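Local coordinates for heavy-metal chelation domain-containing protein (Pyrococcus horikoshii, PDB 3NPG), which is of unknown function but may take part in heavy-metal chelation, combining a small antiparallel sheet with a Rossmann-like domain, at residues L23-F28 with Y32-V37; R43-A48 with T221-A226; E109-D114 with E134-Y139; L157-L162 with L184-K189. All coordinates share one frame; numbering follows the deposited sequence.

Contact 1 of 4, residues L23-F28 with Y32-V37. With ACT (acetate ion), chain E.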
loop_
_atom_site.group_PDB
_atom_site.type_symbol
_atom_site.label_atom_id
_atom_site.label_comp_id
_atom_site.label_asym_id
_atom_site.label_seq_id
_atom_site.Cartn_x
_atom_site.Cartn_y
_atom_site.Cartn_z
ATOM N N LEU A 23 31.995 15.796 5.271
ATOM C CA LEU A 23 31.104 15.162 4.304
ATOM C C LEU A 23 31.742 15.169 2.902
ATOM O O LEU A 23 32.173 16.219 2.426
ATOM C CB LEU A 23 29.740 15.893 4.280
ATOM C CG LEU A 23 28.712 15.393 3.251
ATOM C CD1 LEU A 23 28.215 14.001 3.602
ATOM C CD2 LEU A 23 27.543 16.348 3.149
ATOM N N VAL A 24 31.819 13.989 2.257
ATOM C CA VAL A 24 32.366 13.867 0.899
ATOM C C VAL A 24 31.224 13.835 -0.120
ATOM O O VAL A 24 31.173 14.673 -1.018
ATOM C CB VAL A 24 33.292 12.624 0.762
ATOM C CG1 VAL A 24 33.737 12.429 -0.683
ATOM C CG2 VAL A 24 34.496 12.732 1.689
ATOM N N ASP A 25 30.307 12.860 0.027
ATOM C CA ASP A 25 29.156 12.698 -0.856
ATOM C C ASP A 25 28.002 12.032 -0.089
ATOM O O ASP A 25 28.213 11.487 0.998
ATOM C CB ASP A 25 29.540 11.856 -2.103
ATOM C CG ASP A 25 28.674 12.122 -3.337
ATOM O OD1 ASP A 25 27.857 13.072 -3.300
ATOM O OD2 ASP A 25 28.851 11.409 -4.350
ATOM N N PHE A 26 26.776 12.107 -0.640
ATOM C CA PHE A 26 25.580 11.509 -0.031
ATOM C C PHE A 26 24.518 11.260 -1.100
ATOM O O PHE A 26 24.633 11.780 -2.215
ATOM C CB PHE A 26 25.018 12.422 1.079
ATOM C CG PHE A 26 24.536 13.766 0.582
ATOM C CD1 PHE A 26 25.420 14.827 0.428
ATOM C CD2 PHE A 26 23.198 13.972 0.271
ATOM C CE1 PHE A 26 24.980 16.057 -0.059
ATOM C CE2 PHE A 26 22.758 15.208 -0.204
ATOM C CZ PHE A 26 23.652 16.243 -0.367
ATOM N N SER A 27 23.465 10.488 -0.755
ATOM C CA SER A 27 22.358 10.217 -1.671
ATOM C C SER A 27 21.194 9.560 -0.945
ATOM O O SER A 27 21.359 8.490 -0.358
ATOM C CB SER A 27 22.818 9.327 -2.829
ATOM O OG SER A 27 21.755 9.041 -3.721
ATOM N N PHE A 28 19.999 10.186 -1.006
ATOM C CA PHE A 28 18.775 9.574 -0.504
ATOM C C PHE A 28 18.239 8.653 -1.613
ATOM O O PHE A 28 17.481 9.095 -2.475
ATOM C CB PHE A 28 17.736 10.657 -0.123
ATOM C CG PHE A 28 16.425 10.110 0.406
ATOM C CD1 PHE A 28 16.337 9.594 1.692
ATOM C CD2 PHE A 28 15.271 10.157 -0.365
ATOM C CE1 PHE A 28 15.132 9.087 2.177
ATOM C CE2 PHE A 28 14.068 9.655 0.122
ATOM C CZ PHE A 28 14.004 9.125 1.389
ATOM N N TYR A 32 19.303 1.716 -0.284
ATOM C CA TYR A 32 19.870 2.377 0.881
ATOM C C TYR A 32 20.257 3.807 0.633
ATOM O O TYR A 32 20.765 4.145 -0.445
ATOM C CB TYR A 32 21.079 1.588 1.408
ATOM C CG TYR A 32 20.691 0.349 2.175
ATOM C CD1 TYR A 32 20.419 -0.844 1.517
ATOM C CD2 TYR A 32 20.559 0.376 3.559
ATOM C CE1 TYR A 32 19.994 -1.971 2.213
ATOM C CE2 TYR A 32 20.159 -0.752 4.269
ATOM C CZ TYR A 32 19.874 -1.925 3.591
ATOM O OH TYR A 32 19.469 -3.037 4.282
ATOM N N THR A 33 20.041 4.660 1.650
ATOM C CA THR A 33 20.550 6.020 1.690
ATOM C C THR A 33 21.958 5.924 2.243
ATOM O O THR A 33 22.192 5.158 3.182
ATOM C CB THR A 33 19.652 6.898 2.589
ATOM O OG1 THR A 33 18.360 7.008 1.995
ATOM C CG2 THR A 33 20.232 8.281 2.828
ATOM N N TRP A 34 22.914 6.609 1.620
ATOM C CA TRP A 34 24.298 6.521 2.062
ATOM C C TRP A 34 24.942 7.870 2.274
ATOM O O TRP A 34 24.551 8.853 1.647
ATOM C CB TRP A 34 25.131 5.658 1.103
ATOM C CG TRP A 34 25.105 6.125 -0.316
ATOM C CD1 TRP A 34 24.272 5.695 -1.306
ATOM C CD2 TRP A 34 25.982 7.083 -0.915
ATOM N NE1 TRP A 34 24.573 6.331 -2.487
ATOM C CE2 TRP A 34 25.628 7.182 -2.279
ATOM C CE3 TRP A 34 27.037 7.878 -0.430
ATOM C CZ2 TRP A 34 26.280 8.050 -3.158
ATOM C CZ3 TRP A 34 27.678 8.737 -1.303
ATOM C CH2 TRP A 34 27.295 8.822 -2.648
ATOM N N VAL A 35 25.930 7.921 3.174
ATOM C CA VAL A 35 26.702 9.126 3.463
ATOM C C VAL A 35 28.181 8.759 3.484
ATOM O O VAL A 35 28.587 7.874 4.247
ATOM C CB VAL A 35 26.248 9.803 4.796
ATOM C CG1 VAL A 35 27.270 10.825 5.271
ATOM C CG2 VAL A 35 24.866 10.445 4.650
ATOM N N LEU A 36 28.971 9.378 2.596
ATOM C CA LEU A 36 30.410 9.139 2.523
ATOM C C LEU A 36 31.163 10.238 3.288
ATOM O O LEU A 36 30.923 11.426 3.056
ATOM C CB LEU A 36 30.863 9.088 1.048
ATOM C CG LEU A 36 32.327 8.710 0.791
ATOM C CD1 LEU A 36 32.657 7.339 1.379
ATOM C CD2 LEU A 36 32.641 8.741 -0.698
ATOM N N VAL A 37 32.013 9.844 4.255
ATOM C CA VAL A 37 32.782 10.807 5.060
ATOM C C VAL A 37 34.285 10.574 4.926
ATOM O O VAL A 37 34.702 9.501 4.493
ATOM C CB VAL A 37 32.332 10.836 6.553
ATOM C CG1 VAL A 37 30.873 11.257 6.680
ATOM C CG2 VAL A 37 32.578 9.486 7.238
HETATM C C ACT E . 18.323 -2.678 7.537
HETATM O O ACT E . 18.091 -2.045 8.518
HETATM O OXT ACT E . 18.909 -2.151 6.657
HETATM C CH3 ACT E . 17.853 -4.126 7.416
#
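Trp34 lays one face of its indole over Ser27, so that Ser27 CB lies 3.5 Å from Trp34 NE1. A chi1 of 56° sets CG between the backbone N and the carbonyl carbon and swings the indole across the antiparallel hairpin. Its six-membered end reaches Asp25, whose carboxylate stands almost upright to the ring (planes 86° apart), with OD2 at the edge, 3.5 Å from Trp34 CH2. Beneath this densely packed part, Ser27 and Trp34 form a hydrogen-bonded pair through two backbone bonds. Were Trp34 replaced by an alanine, Ser27 CB would probably lose its cover, the Asp25 carboxylate its neighbouring ring edge, and a gap would open beside helix 223-232.

Leu23, Val24 and Asp25, partly exposed, form the end toward solvent, whereas Ser27, Trp34 and Leu36 are buried. A classic beta bulge sets Val24 and Asp25 against Leu36, whose O receives a 2.8 Å bond from Val24 N and a weak one from Asp25 N. Here Val24 CG1 meets Leu36 CD2 at 3.8 Å, and Leu23 CD1 touches Val35 CG1. At the far end Tyr32 OH donates to an acetate, probably from the crystallisation liquor, 2.6 Å from its OXT. Ser27 OG is hydrogen-bonded to Ser27 OG of the second subunit. Strand 43-49 pairs with the far edge of strand 32-38, helix 79-96 packs on Thr33 and Val35, and helix 223-232 on Trp34 and Leu36.

Contact 2 of 4, residues R43-A48 with T221-A226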
loop_
_atom_site.group_PDB
_atom_site.type_symbol
_atom_site.label_atom_id
_atom_site.label_comp_id
_atom_site.label_asym_id
_atom_site.label_seq_id
_atom_site.Cartn_x
_atom_site.Cartn_y
_atom_site.Cartn_z
ATOM N N ARG A 43 38.557 7.183 4.501
ATOM C CA ARG A 43 37.117 7.361 4.277
ATOM C C ARG A 43 36.270 6.267 4.951
ATOM O O ARG A 43 36.771 5.176 5.242
ATOM C CB ARG A 43 36.803 7.424 2.770
ATOM C CG ARG A 43 37.238 8.719 2.109
ATOM C CD ARG A 43 36.851 8.760 0.647
ATOM N NE ARG A 43 37.195 10.044 0.038
ATOM C CZ ARG A 43 36.957 10.349 -1.233
ATOM N NH1 ARG A 43 36.377 9.466 -2.037
ATOM N NH2 ARG A 43 37.294 11.541 -1.708
ATOM N N ALA A 44 34.973 6.561 5.179
ATOM C CA ALA A 44 34.027 5.607 5.767
ATOM C C ALA A 44 32.648 5.795 5.159
ATOM O O ALA A 44 32.207 6.933 4.958
ATOM C CB ALA A 44 33.959 5.793 7.274
ATOM N N LEU A 45 31.966 4.688 4.849
ATOM C CA LEU A 45 30.642 4.750 4.244
ATOM C C LEU A 45 29.563 4.255 5.203
ATOM O O LEU A 45 29.617 3.121 5.675
ATOM C CB LEU A 45 30.614 3.952 2.923
ATOM C CG LEU A 45 29.367 4.122 2.037
ATOM C CD1 LEU A 45 29.204 5.564 1.573
ATOM C CD2 LEU A 45 29.437 3.215 0.847
ATOM N N GLY A 46 28.612 5.125 5.503
ATOM C CA GLY A 46 27.481 4.792 6.351
ATOM C C GLY A 46 26.201 4.700 5.555
ATOM O O GLY A 46 25.989 5.491 4.626
ATOM N N VAL A 47 25.348 3.709 5.879
ATOM C CA VAL A 47 24.089 3.510 5.162
ATOM C C VAL A 47 22.898 3.458 6.102
ATOM O O VAL A 47 23.051 3.129 7.275
ATOM C CB VAL A 47 24.125 2.275 4.207
ATOM C CG1 VAL A 47 25.119 2.483 3.070
ATOM C CG2 VAL A 47 24.430 0.991 4.971
ATOM N N ALA A 48 21.711 3.810 5.590
ATOM C CA ALA A 48 20.455 3.720 6.332
ATOM C C ALA A 48 19.347 3.369 5.367
ATOM O O ALA A 48 19.196 4.039 4.341
ATOM C CB ALA A 48 20.153 5.039 7.024
ATOM N N THR A 221 34.187 -2.965 3.046
ATOM C CA THR A 221 35.618 -3.244 2.855
ATOM C C THR A 221 36.180 -2.501 1.638
ATOM O O THR A 221 37.338 -2.100 1.650
ATOM C CB THR A 221 35.877 -4.762 2.791
ATOM O OG1 THR A 221 35.022 -5.353 1.806
ATOM C CG2 THR A 221 35.671 -5.440 4.128
ATOM N N ASN A 222 35.352 -2.321 0.586
ATOM C CA ASN A 222 35.731 -1.567 -0.612
ATOM C C ASN A 222 34.677 -0.495 -0.873
ATOM O O ASN A 222 33.591 -0.801 -1.367
ATOM C CB ASN A 222 35.875 -2.506 -1.831
ATOM C CG ASN A 222 36.589 -1.883 -3.020
ATOM O OD1 ASN A 222 36.331 -0.737 -3.419
ATOM N ND2 ASN A 222 37.451 -2.656 -3.653
ATOM N N ILE A 223 34.972 0.750 -0.471
ATOM C CA ILE A 223 34.040 1.881 -0.590
ATOM C C ILE A 223 33.650 2.166 -2.055
ATOM O O ILE A 223 32.467 2.359 -2.345
ATOM C CB ILE A 223 34.618 3.148 0.112
ATOM C CG1 ILE A 223 35.104 2.839 1.569
ATOM C CG2 ILE A 223 33.632 4.318 0.058
ATOM C CD1 ILE A 223 34.017 2.656 2.639
ATOM N N GLU A 224 34.644 2.195 -2.970
ATOM C CA GLU A 224 34.404 2.501 -4.385
ATOM C C GLU A 224 33.479 1.483 -5.056
ATOM O O GLU A 224 32.519 1.877 -5.721
ATOM C CB GLU A 224 35.732 2.627 -5.155
ATOM C CG GLU A 224 36.531 3.874 -4.796
ATOM C CD GLU A 224 35.852 5.192 -5.130
ATOM O OE1 GLU A 224 35.254 5.298 -6.226
ATOM O OE2 GLU A 224 35.940 6.128 -4.302
ATOM N N LYS A 225 33.754 0.174 -4.867
ATOM C CA LYS A 225 32.944 -0.894 -5.467
ATOM C C LYS A 225 31.532 -0.952 -4.862
ATOM O O LYS A 225 30.565 -1.197 -5.588
ATOM C CB LYS A 225 33.647 -2.252 -5.344
ATOM C CG LYS A 225 34.865 -2.399 -6.245
ATOM C CD LYS A 225 35.286 -3.856 -6.374
ATOM C CE LYS A 225 36.504 -4.022 -7.246
ATOM N NZ LYS A 225 36.811 -5.456 -7.493
ATOM N N ALA A 226 31.414 -0.699 -3.534
ATOM C CA ALA A 226 30.124 -0.694 -2.837
ATOM C C ALA A 226 29.252 0.500 -3.263
ATOM O O ALA A 226 28.042 0.346 -3.396
ATOM C CB ALA A 226 30.337 -0.679 -1.336
#
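Ile223 drives the end of its longer branch against the strand at Leu45, bringing Ile223 CD1 within 3.7 Å of Leu45 CB and 3.6 Å of Leu45 N. With chi1 at -50°, CG1 stands anti to the carbonyl carbon and CG2 anti to the backbone N, and both branches face Leu45, CG2 more distantly. Beside this apolar touch, Arg43 extends its chain toward Glu224. Glu224 OE2 lies near the guanidinium plane at its edge, but 4.1 Å from Arg43 NH1, too far for a salt bridge.

One shell out, the start of the helix sets where Ile223 and Glu224 point. Asn222 is the N-cap, its OD1 accepting a nearly straight bond from Lys225 N (3.1 Å) that arrives from above the carbonyl plane. On the sheet side, strand 32-38 pairs with strand 43-49, and its Leu36 also touches Ile223, while Leu227 and Leu230 of the helix continue the packing on Leu45.

No hydrogen bond crosses between the two segments. The helix start is therefore joined to the antiparallel sheet mainly by apolar packing, to which the partly screened attraction between Arg43 and Glu224 is likely to add only modestly.

Contact 3 of 4, residues E109-D114 with E134-Y139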
loop_
_atom_site.group_PDB
_atom_site.type_symbol
_atom_site.label_atom_id
_atom_site.label_comp_id
_atom_site.label_asym_id
_atom_site.label_seq_id
_atom_site.Cartn_x
_atom_site.Cartn_y
_atom_site.Cartn_z
ATOM N N GLU A 109 22.976 -17.983 14.457
ATOM C CA GLU A 109 24.013 -18.636 15.283
ATOM C C GLU A 109 24.027 -18.034 16.678
ATOM O O GLU A 109 24.192 -18.758 17.665
ATOM C CB GLU A 109 25.410 -18.462 14.649
ATOM C CG GLU A 109 25.574 -19.118 13.291
ATOM C CD GLU A 109 26.934 -18.881 12.659
ATOM O OE1 GLU A 109 27.955 -19.259 13.280
ATOM O OE2 GLU A 109 26.978 -18.320 11.540
ATOM N N LEU A 110 23.906 -16.690 16.756
ATOM C CA LEU A 110 23.913 -15.942 18.009
ATOM C C LEU A 110 22.764 -16.386 18.935
ATOM O O LEU A 110 22.973 -16.539 20.143
ATOM C CB LEU A 110 23.818 -14.428 17.711
ATOM C CG LEU A 110 23.949 -13.492 18.913
ATOM C CD1 LEU A 110 25.404 -13.356 19.352
ATOM C CD2 LEU A 110 23.381 -12.148 18.602
ATOM N N ILE A 111 21.557 -16.611 18.358
ATOM C CA ILE A 111 20.373 -17.059 19.109
ATOM C C ILE A 111 20.587 -18.464 19.676
ATOM O O ILE A 111 20.179 -18.742 20.805
ATOM C CB ILE A 111 19.092 -17.002 18.220
ATOM C CG1 ILE A 111 18.944 -15.636 17.483
ATOM C CG2 ILE A 111 17.836 -17.360 19.022
ATOM C CD1 ILE A 111 18.843 -14.378 18.388
ATOM N N GLN A 112 21.220 -19.350 18.887
ATOM C CA GLN A 112 21.477 -20.734 19.295
ATOM C C GLN A 112 22.436 -20.819 20.497
ATOM O O GLN A 112 22.379 -21.786 21.255
ATOM C CB GLN A 112 22.010 -21.558 18.110
ATOM C CG GLN A 112 20.962 -21.805 17.018
ATOM C CD GLN A 112 21.563 -22.435 15.781
ATOM O OE1 GLN A 112 22.465 -21.875 15.135
ATOM N NE2 GLN A 112 21.025 -23.577 15.379
ATOM N N GLN A 113 23.280 -19.779 20.695
ATOM C CA GLN A 113 24.234 -19.718 21.816
ATOM C C GLN A 113 23.521 -19.504 23.169
ATOM O O GLN A 113 24.145 -19.669 24.226
ATOM C CB GLN A 113 25.277 -18.602 21.584
ATOM C CG GLN A 113 26.224 -18.860 20.404
ATOM C CD GLN A 113 27.112 -17.664 20.102
ATOM O OE1 GLN A 113 27.180 -16.687 20.866
ATOM N NE2 GLN A 113 27.808 -17.716 18.979
ATOM N N ASP A 114 22.220 -19.127 23.136
ATOM C CA ASP A 114 21.442 -18.870 24.355
ATOM C C ASP A 114 20.213 -19.793 24.476
ATOM O O ASP A 114 19.884 -20.518 23.529
ATOM C CB ASP A 114 21.021 -17.386 24.426
ATOM C CG ASP A 114 22.195 -16.429 24.532
ATOM O OD1 ASP A 114 23.117 -16.704 25.341
ATOM O OD2 ASP A 114 22.181 -15.390 23.829
ATOM N N GLU A 134 11.804 -23.457 12.847
ATOM C CA GLU A 134 11.877 -24.918 13.014
ATOM C C GLU A 134 12.382 -25.359 14.412
ATOM O O GLU A 134 12.240 -26.532 14.768
ATOM C CB GLU A 134 12.729 -25.561 11.893
ATOM C CG GLU A 134 14.188 -25.123 11.896
ATOM C CD GLU A 134 15.032 -25.666 10.758
ATOM O OE1 GLU A 134 14.486 -25.863 9.648
ATOM O OE2 GLU A 134 16.261 -25.806 10.954
ATOM N N LYS A 135 12.990 -24.434 15.184
ATOM C CA LYS A 135 13.516 -24.773 16.512
ATOM C C LYS A 135 12.895 -23.928 17.642
ATOM O O LYS A 135 12.963 -24.326 18.809
ATOM C CB LYS A 135 15.049 -24.660 16.532
ATOM N N TYR A 136 12.303 -22.759 17.302
ATOM C CA TYR A 136 11.735 -21.851 18.309
ATOM C C TYR A 136 10.307 -21.413 17.952
ATOM O O TYR A 136 9.884 -21.548 16.804
ATOM C CB TYR A 136 12.630 -20.608 18.478
ATOM C CG TYR A 136 14.078 -20.921 18.795
ATOM C CD1 TYR A 136 14.504 -21.091 20.106
ATOM C CD2 TYR A 136 15.040 -20.961 17.788
ATOM C CE1 TYR A 136 15.839 -21.354 20.405
ATOM C CE2 TYR A 136 16.377 -21.226 18.074
ATOM C CZ TYR A 136 16.772 -21.427 19.385
ATOM O OH TYR A 136 18.092 -21.683 19.677
ATOM N N GLU A 137 9.580 -20.853 18.937
ATOM C CA GLU A 137 8.250 -20.286 18.718
ATOM C C GLU A 137 8.435 -18.851 18.209
ATOM O O GLU A 137 8.877 -17.982 18.962
ATOM C CB GLU A 137 7.442 -20.309 20.029
ATOM C CG GLU A 137 5.969 -19.981 19.865
ATOM C CD GLU A 137 5.171 -20.042 21.157
ATOM O OE1 GLU A 137 5.340 -21.022 21.921
ATOM O OE2 GLU A 137 4.373 -19.109 21.403
ATOM N N VAL A 138 8.213 -18.634 16.908
ATOM C CA VAL A 138 8.520 -17.355 16.268
ATOM C C VAL A 138 7.260 -16.524 15.954
ATOM O O VAL A 138 6.242 -17.074 15.526
ATOM C CB VAL A 138 9.417 -17.562 15.008
ATOM C CG1 VAL A 138 9.708 -16.241 14.312
ATOM C CG2 VAL A 138 10.719 -18.274 15.374
ATOM N N TYR A 139 7.345 -15.187 16.169
ATOM C CA TYR A 139 6.286 -14.231 15.835
ATOM C C TYR A 139 6.873 -13.151 14.937
ATOM O O TYR A 139 7.695 -12.352 15.395
ATOM C CB TYR A 139 5.691 -13.598 17.113
ATOM C CG TYR A 139 4.924 -14.577 17.975
ATOM C CD1 TYR A 139 5.570 -15.333 18.952
ATOM C CD2 TYR A 139 3.552 -14.728 17.837
ATOM C CE1 TYR A 139 4.871 -16.244 19.740
ATOM C CE2 TYR A 139 2.839 -15.630 18.627
ATOM C CZ TYR A 139 3.504 -16.389 19.576
ATOM O OH TYR A 139 2.804 -17.279 20.357
#
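The helical turn carrying Ile111 and Gln112 faces Tyr136, which lies just ahead of strand 137-141, and the two backbones stay well apart: the nearest CA atoms, of Gln112 and Lys135, are 9.4 Å from each other. The setting is a Rossmann-like fold. Strand 118-122, helix 126-132 and strand 137-141 make a right-handed beta-alpha-beta crossover of the kind that builds such sheets, and helix 107-112 leads into its first strand.

A single side chain bridges the gap. Tyr136 holds CG anti to the carbonyl carbon (chi1 -54°), and its ring reaches toward the helix. Ile111 CG2 comes over one face of that ring, offset toward the rim and 4.2 Å from Tyr136 CZ. The phenol oxygen goes further and lies beside the helix backbone, Tyr136 OH being 3.5 Å from Gln112 CA. The Gln112 side chain crosses the tyrosine at about a right angle, bringing Gln112 CG to 3.9 Å from Tyr136 OH. No hydrogen bond joins the segments, so the contact is one of shape.

Further in, Ile119 of strand 118-122 touches both Ile111 and Tyr136, and Leu132 packs on Ile111 from helix 126-132. Along the strand itself, Tyr139 OH donates to Glu137 OE2 at 2.6 Å, meeting that oxygen on its anti side.

Contact 4 of 4, residues L157-L162 with L184-K189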
loop_
_atom_site.group_PDB
_atom_site.type_symbol
_atom_site.label_atom_id
_atom_site.label_comp_id
_atom_site.label_asym_id
_atom_site.label_seq_id
_atom_site.Cartn_x
_atom_site.Cartn_y
_atom_site.Cartn_z
ATOM N N LEU A 157 0.382 -5.353 16.682
ATOM C CA LEU A 157 0.359 -6.442 17.660
ATOM C C LEU A 157 1.695 -6.577 18.399
ATOM O O LEU A 157 1.789 -7.352 19.354
ATOM C CB LEU A 157 -0.025 -7.779 16.986
ATOM C CG LEU A 157 -1.418 -7.827 16.325
ATOM C CD1 LEU A 157 -1.604 -9.109 15.542
ATOM C CD2 LEU A 157 -2.531 -7.661 17.362
ATOM N N GLU A 158 2.729 -5.803 17.973
ATOM C CA GLU A 158 4.041 -5.804 18.633
ATOM C C GLU A 158 3.896 -5.379 20.082
ATOM O O GLU A 158 4.384 -6.067 20.980
ATOM C CB GLU A 158 5.019 -4.860 17.912
ATOM C CG GLU A 158 5.447 -5.341 16.537
ATOM C CD GLU A 158 6.301 -4.357 15.758
ATOM O OE1 GLU A 158 6.709 -3.330 16.343
ATOM O OE2 GLU A 158 6.565 -4.617 14.565
ATOM N N TYR A 159 3.146 -4.282 20.318
ATOM C CA TYR A 159 2.906 -3.720 21.652
ATOM C C TYR A 159 2.398 -4.783 22.652
ATOM O O TYR A 159 2.721 -4.713 23.838
ATOM C CB TYR A 159 1.906 -2.547 21.558
ATOM C CG TYR A 159 1.786 -1.740 22.832
ATOM C CD1 TYR A 159 2.604 -0.638 23.063
ATOM C CD2 TYR A 159 0.816 -2.042 23.783
ATOM C CE1 TYR A 159 2.493 0.115 24.232
ATOM C CE2 TYR A 159 0.705 -1.307 24.963
ATOM C CZ TYR A 159 1.547 -0.229 25.185
ATOM O OH TYR A 159 1.441 0.501 26.343
ATOM N N HIS A 160 1.627 -5.775 22.163
ATOM C CA HIS A 160 1.032 -6.801 23.019
ATOM C C HIS A 160 1.852 -8.106 23.074
ATOM O O HIS A 160 1.764 -8.833 24.062
ATOM C CB HIS A 160 -0.409 -7.095 22.579
ATOM C CG HIS A 160 -1.233 -5.865 22.358
ATOM N ND1 HIS A 160 -1.776 -5.160 23.418
ATOM C CD2 HIS A 160 -1.582 -5.254 21.202
ATOM C CE1 HIS A 160 -2.437 -4.150 22.876
ATOM N NE2 HIS A 160 -2.349 -4.165 21.545
ATOM N N ILE A 161 2.621 -8.419 22.007
ATOM C CA ILE A 161 3.385 -9.681 21.942
ATOM C C ILE A 161 4.834 -9.547 22.468
ATOM O O ILE A 161 5.333 -10.473 23.114
ATOM C CB ILE A 161 3.303 -10.333 20.525
ATOM C CG1 ILE A 161 1.832 -10.691 20.173
ATOM C CG2 ILE A 161 4.222 -11.577 20.421
ATOM C CD1 ILE A 161 1.592 -11.043 18.723
ATOM N N LEU A 162 5.480 -8.368 22.252
ATOM C CA LEU A 162 6.858 -8.119 22.725
ATOM C C LEU A 162 7.067 -8.405 24.244
ATOM O O LEU A 162 8.087 -8.992 24.599
ATOM C CB LEU A 162 7.335 -6.692 22.366
ATOM C CG LEU A 162 7.625 -6.428 20.879
ATOM C CD1 LEU A 162 7.777 -4.959 20.617
ATOM C CD2 LEU A 162 8.861 -7.176 20.414
ATOM N N LEU A 184 11.887 -1.442 22.681
ATOM C CA LEU A 184 12.668 -1.601 23.913
ATOM C C LEU A 184 11.806 -1.439 25.163
ATOM O O LEU A 184 11.982 -2.182 26.124
ATOM C CB LEU A 184 13.854 -0.622 23.939
ATOM C CG LEU A 184 14.930 -0.858 22.869
ATOM C CD1 LEU A 184 15.968 0.231 22.897
ATOM C CD2 LEU A 184 15.588 -2.222 23.041
ATOM N N ASP A 185 10.849 -0.494 25.137
ATOM C CA ASP A 185 9.937 -0.270 26.264
ATOM C C ASP A 185 9.046 -1.497 26.508
ATOM O O ASP A 185 8.777 -1.841 27.664
ATOM C CB ASP A 185 9.076 0.986 26.022
ATOM C CG ASP A 185 7.887 1.130 26.976
ATOM O OD1 ASP A 185 8.105 1.081 28.212
ATOM O OD2 ASP A 185 6.748 1.330 26.483
ATOM N N ARG A 186 8.606 -2.169 25.422
ATOM C CA ARG A 186 7.721 -3.331 25.529
ATOM C C ARG A 186 8.484 -4.646 25.704
ATOM O O ARG A 186 7.873 -5.670 26.007
ATOM C CB ARG A 186 6.756 -3.398 24.329
ATOM C CG ARG A 186 5.831 -2.169 24.212
ATOM C CD ARG A 186 4.998 -1.953 25.470
ATOM N NE ARG A 186 3.942 -2.959 25.609
ATOM C CZ ARG A 186 3.199 -3.112 26.705
ATOM N NH1 ARG A 186 3.404 -2.344 27.768
ATOM N NH2 ARG A 186 2.254 -4.041 26.747
ATOM N N ALA A 187 9.826 -4.610 25.578
ATOM C CA ALA A 187 10.677 -5.794 25.771
ATOM C C ALA A 187 10.863 -6.084 27.272
ATOM O O ALA A 187 11.985 -6.024 27.786
ATOM C CB ALA A 187 12.023 -5.574 25.110
ATOM N N LYS A 188 9.750 -6.392 27.971
ATOM C CA LYS A 188 9.717 -6.582 29.430
ATOM C C LYS A 188 10.519 -7.801 29.903
ATOM O O LYS A 188 11.212 -7.719 30.919
ATOM C CB LYS A 188 8.253 -6.695 29.935
ATOM C CG LYS A 188 7.309 -5.608 29.416
ATOM C CD LYS A 188 7.547 -4.259 30.076
ATOM C CE LYS A 188 6.506 -3.250 29.661
ATOM N NZ LYS A 188 6.861 -1.880 30.105
ATOM N N LYS A 189 10.385 -8.939 29.197
ATOM C CA LYS A 189 10.945 -10.228 29.618
ATOM C C LYS A 189 12.128 -10.691 28.702
ATOM O O LYS A 189 12.769 -11.718 28.979
ATOM C CB LYS A 189 9.811 -11.279 29.630
ATOM C CG LYS A 189 10.166 -12.604 30.253
ATOM C CD LYS A 189 8.940 -13.487 30.408
ATOM C CE LYS A 189 8.898 -14.592 29.383
ATOM N NZ LYS A 189 7.745 -15.500 29.602
#
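Arg186 is bent at chi2 (-57°) and chi3 (-72°), which curls its guanidinium back over Tyr159, while the tyrosine holds CG anti to its own backbone N and presents a ring face to meet it. The two flat groups lie almost parallel, 7° apart, with centres separated by 3.8 Å. This is a stack and a cation-pi contact at once. Arg186 NE sits over the middle of the ring, and Arg186 CD adds a CH-pi contact on the same face, 3.5 Å from Tyr159 CE1.

The guanidinium edge is used as well. Arg186 NE and NH2 approach Tyr159 O side-on, at 2.8 Å and 3.0 Å, and both bonds lie close to the guanidinium plane; the NE donor falls on a lone pair of the carbonyl. Nearer the backbone, Leu162 CB packs on Arg186 CB at 3.9 Å. A methionine in place of Arg186 would probably leave Tyr159 O without both of these donors and the ring without its stacked cation.

Leu162 also rests on Ala120 and Ile122 of strand 118-122, and Tyr159 OH makes a weak hydrogen bond to Asp185 of the third subunit. Edge and face of one guanidinium thus serve one residue, joining helix 158-161 to the end of helix 180-186: the carbonyl fixes its rotation, the ring faces its spread charge, and that charge is likely to be stabilised by both.

Overall arrangement
From the N terminus, contact 1 closes first, a tight hairpin between strands 22-27 and 32-38. Contact 2 joins the next strand, 43-49, of this N-terminal antiparallel sheet to helix 223-232 near the C terminus, so its long loop encloses contacts 3 and 4; no two contacts cross. Within that loop, contact 3 closes before contact 4 opens, tying helix 107-112 and then helices 158-161 and 180-186 into the Rossmann-like domain. Contacts 1 and 2 share the antiparallel sheet, their centres about 9 Å apart, and touch directly. Contacts 3 and 4, with centres about 18 Å apart, meet through Tyr139 and Ile161. The two pairs stay separate, their nearest atoms about 17 Å apart.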